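Long-range contact in pectinesterase (Sitophilus oryzae, PDB 4PMH), which hydrolyses the methyl esters of pectin, releasing methanol, and probably serves the weevil in digesting plant cell walls: residues N309-I314 against R355-N360. Numbering follows the deposited sequence.
Sequences NGQLII and RFWEYN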
loop_
_atom_site.group_PDB
_atom_site.type_symbol
_atom_site.label_atom_id
_atom_site.label_comp_id
_atom_site.label_asym_id
_atom_site.label_seq_id
_atom_site.Cartn_x
_atom_site.Cartn_y
_atom_site.Cartn_z
ATOM N N ASN A 309 11.731 -10.075 -6.434
ATOM C CA ASN A 309 10.842 -10.704 -7.369
ATOM C C ASN A 309 9.440 -10.712 -6.796
ATOM O O ASN A 309 9.033 -11.640 -6.072
ATOM C CB ASN A 309 11.342 -12.103 -7.751
ATOM C CG ASN A 309 10.631 -12.668 -8.964
ATOM O OD1 ASN A 309 10.182 -11.940 -9.875
ATOM N ND2 ASN A 309 10.511 -13.991 -8.975
ATOM N N GLY A 310 8.717 -9.634 -7.116
ATOM C CA GLY A 310 7.409 -9.342 -6.516
ATOM C C GLY A 310 6.453 -10.521 -6.466
ATOM O O GLY A 310 6.275 -11.223 -7.459
ATOM N N GLN A 311 5.828 -10.720 -5.308
ATOM C CA GLN A 311 4.916 -11.841 -5.083
ATOM C C GLN A 311 3.524 -11.305 -4.812
ATOM O O GLN A 311 3.355 -10.426 -3.965
ATOM C CB GLN A 311 5.392 -12.703 -3.916
ATOM C CG GLN A 311 4.854 -14.134 -3.884
ATOM C CD GLN A 311 3.454 -14.277 -3.321
ATOM O OE1 GLN A 311 2.991 -13.447 -2.533
ATOM N NE2 GLN A 311 2.759 -15.340 -3.734
ATOM N N LEU A 312 2.541 -11.855 -5.536
ATOM C CA LEU A 312 1.148 -11.439 -5.461
ATOM C C LEU A 312 0.200 -12.576 -5.830
ATOM O O LEU A 312 0.315 -13.149 -6.885
ATOM C CB LEU A 312 0.874 -10.289 -6.430
ATOM C CG LEU A 312 -0.577 -9.884 -6.635
ATOM C CD1 LEU A 312 -1.245 -9.370 -5.364
ATOM C CD2 LEU A 312 -0.629 -8.805 -7.701
ATOM N N ILE A 313 -0.748 -12.858 -4.955
ATOM C CA ILE A 313 -1.846 -13.759 -5.253
ATOM C C ILE A 313 -3.185 -13.028 -5.117
ATOM O O ILE A 313 -3.459 -12.404 -4.091
ATOM C CB ILE A 313 -1.786 -14.974 -4.337
ATOM C CG1 ILE A 313 -0.581 -15.821 -4.763
ATOM C CG2 ILE A 313 -3.096 -15.780 -4.408
ATOM C CD1 ILE A 313 -0.308 -16.967 -3.830
ATOM N N ILE A 314 -3.997 -13.086 -6.174
ATOM C CA ILE A 314 -5.378 -12.596 -6.128
ATOM C C ILE A 314 -6.288 -13.806 -6.124
ATOM O O ILE A 314 -6.328 -14.558 -7.094
ATOM C CB ILE A 314 -5.699 -11.682 -7.301
ATOM C CG1 ILE A 314 -4.787 -10.458 -7.268
ATOM C CG2 ILE A 314 -7.158 -11.240 -7.248
ATOM C CD1 ILE A 314 -4.751 -9.676 -8.558
ATOM N N ARG A 355 6.114 -14.017 -9.969
ATOM C CA ARG A 355 5.338 -14.714 -8.940
ATOM C C ARG A 355 3.991 -14.043 -8.756
ATOM O O ARG A 355 3.569 -13.735 -7.628
ATOM C CB ARG A 355 6.089 -14.779 -7.589
ATOM C CG ARG A 355 7.571 -15.178 -7.650
ATOM C CD ARG A 355 8.385 -14.382 -6.599
ATOM N NE ARG A 355 8.278 -15.091 -5.372
ATOM C CZ ARG A 355 8.585 -14.670 -4.160
ATOM N NH1 ARG A 355 9.069 -13.454 -3.894
ATOM N NH2 ARG A 355 8.382 -15.544 -3.191
ATOM N N PHE A 356 3.300 -13.837 -9.866
ATOM C CA PHE A 356 1.958 -13.302 -9.860
ATOM C C PHE A 356 0.987 -14.420 -10.204
ATOM O O PHE A 356 1.114 -15.055 -11.245
ATOM C CB PHE A 356 1.821 -12.188 -10.901
ATOM C CG PHE A 356 2.813 -11.071 -10.757
ATOM C CD1 PHE A 356 3.306 -10.697 -9.524
ATOM C CD2 PHE A 356 3.239 -10.387 -11.876
ATOM C CE1 PHE A 356 4.207 -9.654 -9.404
ATOM C CE2 PHE A 356 4.146 -9.347 -11.774
ATOM C CZ PHE A 356 4.631 -8.982 -10.539
ATOM N N TRP A 357 0.032 -14.678 -9.319
ATOM C CA TRP A 357 -0.869 -15.816 -9.498
ATOM C C TRP A 357 -2.292 -15.479 -9.114
ATOM O O TRP A 357 -2.540 -14.558 -8.351
ATOM C CB TRP A 357 -0.433 -17.013 -8.637
ATOM C CG TRP A 357 1.059 -17.236 -8.535
ATOM C CD1 TRP A 357 1.899 -16.759 -7.557
ATOM C CD2 TRP A 357 1.864 -18.010 -9.409
ATOM N NE1 TRP A 357 3.178 -17.179 -7.790
ATOM C CE2 TRP A 357 3.193 -17.952 -8.920
ATOM C CE3 TRP A 357 1.604 -18.743 -10.572
ATOM C CZ2 TRP A 357 4.262 -18.596 -9.562
ATOM C CZ3 TRP A 357 2.659 -19.374 -11.204
ATOM C CH2 TRP A 357 3.979 -19.300 -10.683
ATOM N N GLU A 358 -3.230 -16.274 -9.612
ATOM C CA GLU A 358 -4.630 -16.115 -9.247
ATOM C C GLU A 358 -5.239 -17.452 -8.858
ATOM O O GLU A 358 -4.746 -18.481 -9.275
ATOM C CB GLU A 358 -5.405 -15.589 -10.423
ATOM C CG GLU A 358 -5.052 -14.181 -10.824
ATOM C CD GLU A 358 -5.733 -13.841 -12.112
ATOM O OE1 GLU A 358 -5.031 -13.842 -13.124
ATOM O OE2 GLU A 358 -6.969 -13.649 -12.120
ATOM N N TYR A 359 -6.343 -17.424 -8.117
ATOM C CA TYR A 359 -7.105 -18.640 -7.854
ATOM C C TYR A 359 -8.568 -18.271 -7.675
ATOM O O TYR A 359 -8.891 -17.496 -6.778
ATOM C CB TYR A 359 -6.632 -19.326 -6.567
ATOM C CG TYR A 359 -7.472 -20.549 -6.197
ATOM C CD1 TYR A 359 -7.433 -21.690 -6.973
ATOM C CD2 TYR A 359 -8.278 -20.560 -5.062
ATOM C CE1 TYR A 359 -8.187 -22.811 -6.653
ATOM C CE2 TYR A 359 -9.046 -21.685 -4.734
ATOM C CZ TYR A 359 -8.997 -22.794 -5.544
ATOM O OH TYR A 359 -9.739 -23.931 -5.246
ATOM N N ASN A 360 -9.443 -18.824 -8.514
ATOM C CA ASN A 360 -10.884 -18.782 -8.269
ATOM C C ASN A 360 -11.473 -17.379 -8.199
ATOM O O ASN A 360 -12.314 -17.077 -7.349
ATOM C CB ASN A 360 -11.174 -19.551 -6.970
ATOM C CG ASN A 360 -12.601 -20.028 -6.877
ATOM O OD1 ASN A 360 -13.306 -20.108 -7.881
ATOM N ND2 ASN A 360 -13.033 -20.377 -5.669
HETATM O O HOH W 1 7.358 -11.316 -9.933
HETATM O O HOH W 2 4.776 -17.256 -5.418
#
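The guanidinium of Arg355 lies with one face over Gln311, whose CB sits 3.7 Å above the plane of the group, while the backbone O of Asn309, an oxygen whose place is less certain, meets its edge in plane and appears to take a bond from NH1. Both residues belong to the last two strands of a parallel sheet in the right-handed beta-helix of pectinesterases, 355-359 forming its outer edge beside 311-315. The indole of Trp357 is met at its edge, with Ile313 CG1 3.9 Å from Trp357 CD1 and Gln311 NE2 near the ring plane. Phe356 carries a water on one face, offset toward the rim; that water gives hydrogens to Asn309 OD1, which also bonds Arg336, and to Gly310 O, and accepts one from Arg355 N. Strands 311-314 and 355-359 run 12° apart, and straight bonds join them: Leu312 N to Arg355 O, Trp357 N to Leu312 O (2.9 Å) and Ile314 N to Trp357 O. The Arg355 chain turns at chi2 and chi3 (85°), which folds the guanidinium back over Gln311; its NH2 bonds to Lys263 O and Asn349 OD1. With an alanine in its place, those two oxygens would probably lose their donor and Gln311 CB its cover. On the side of the sheet that carries Phe356, Leu312 CB packs obliquely against the ring, 4.0 Å from Phe356 CD1, and the Phe356 side chain lies about 5 Å from that of Arg290, a probable substrate-binding residue. Glu358, on this same side, pairs with Arg10. On the opposite side Gln311 OE1 bonds Gly266 N, and a second water accepts hydrogens from Gln311 NE2 and, at 2.9 Å, from Trp357 NE1.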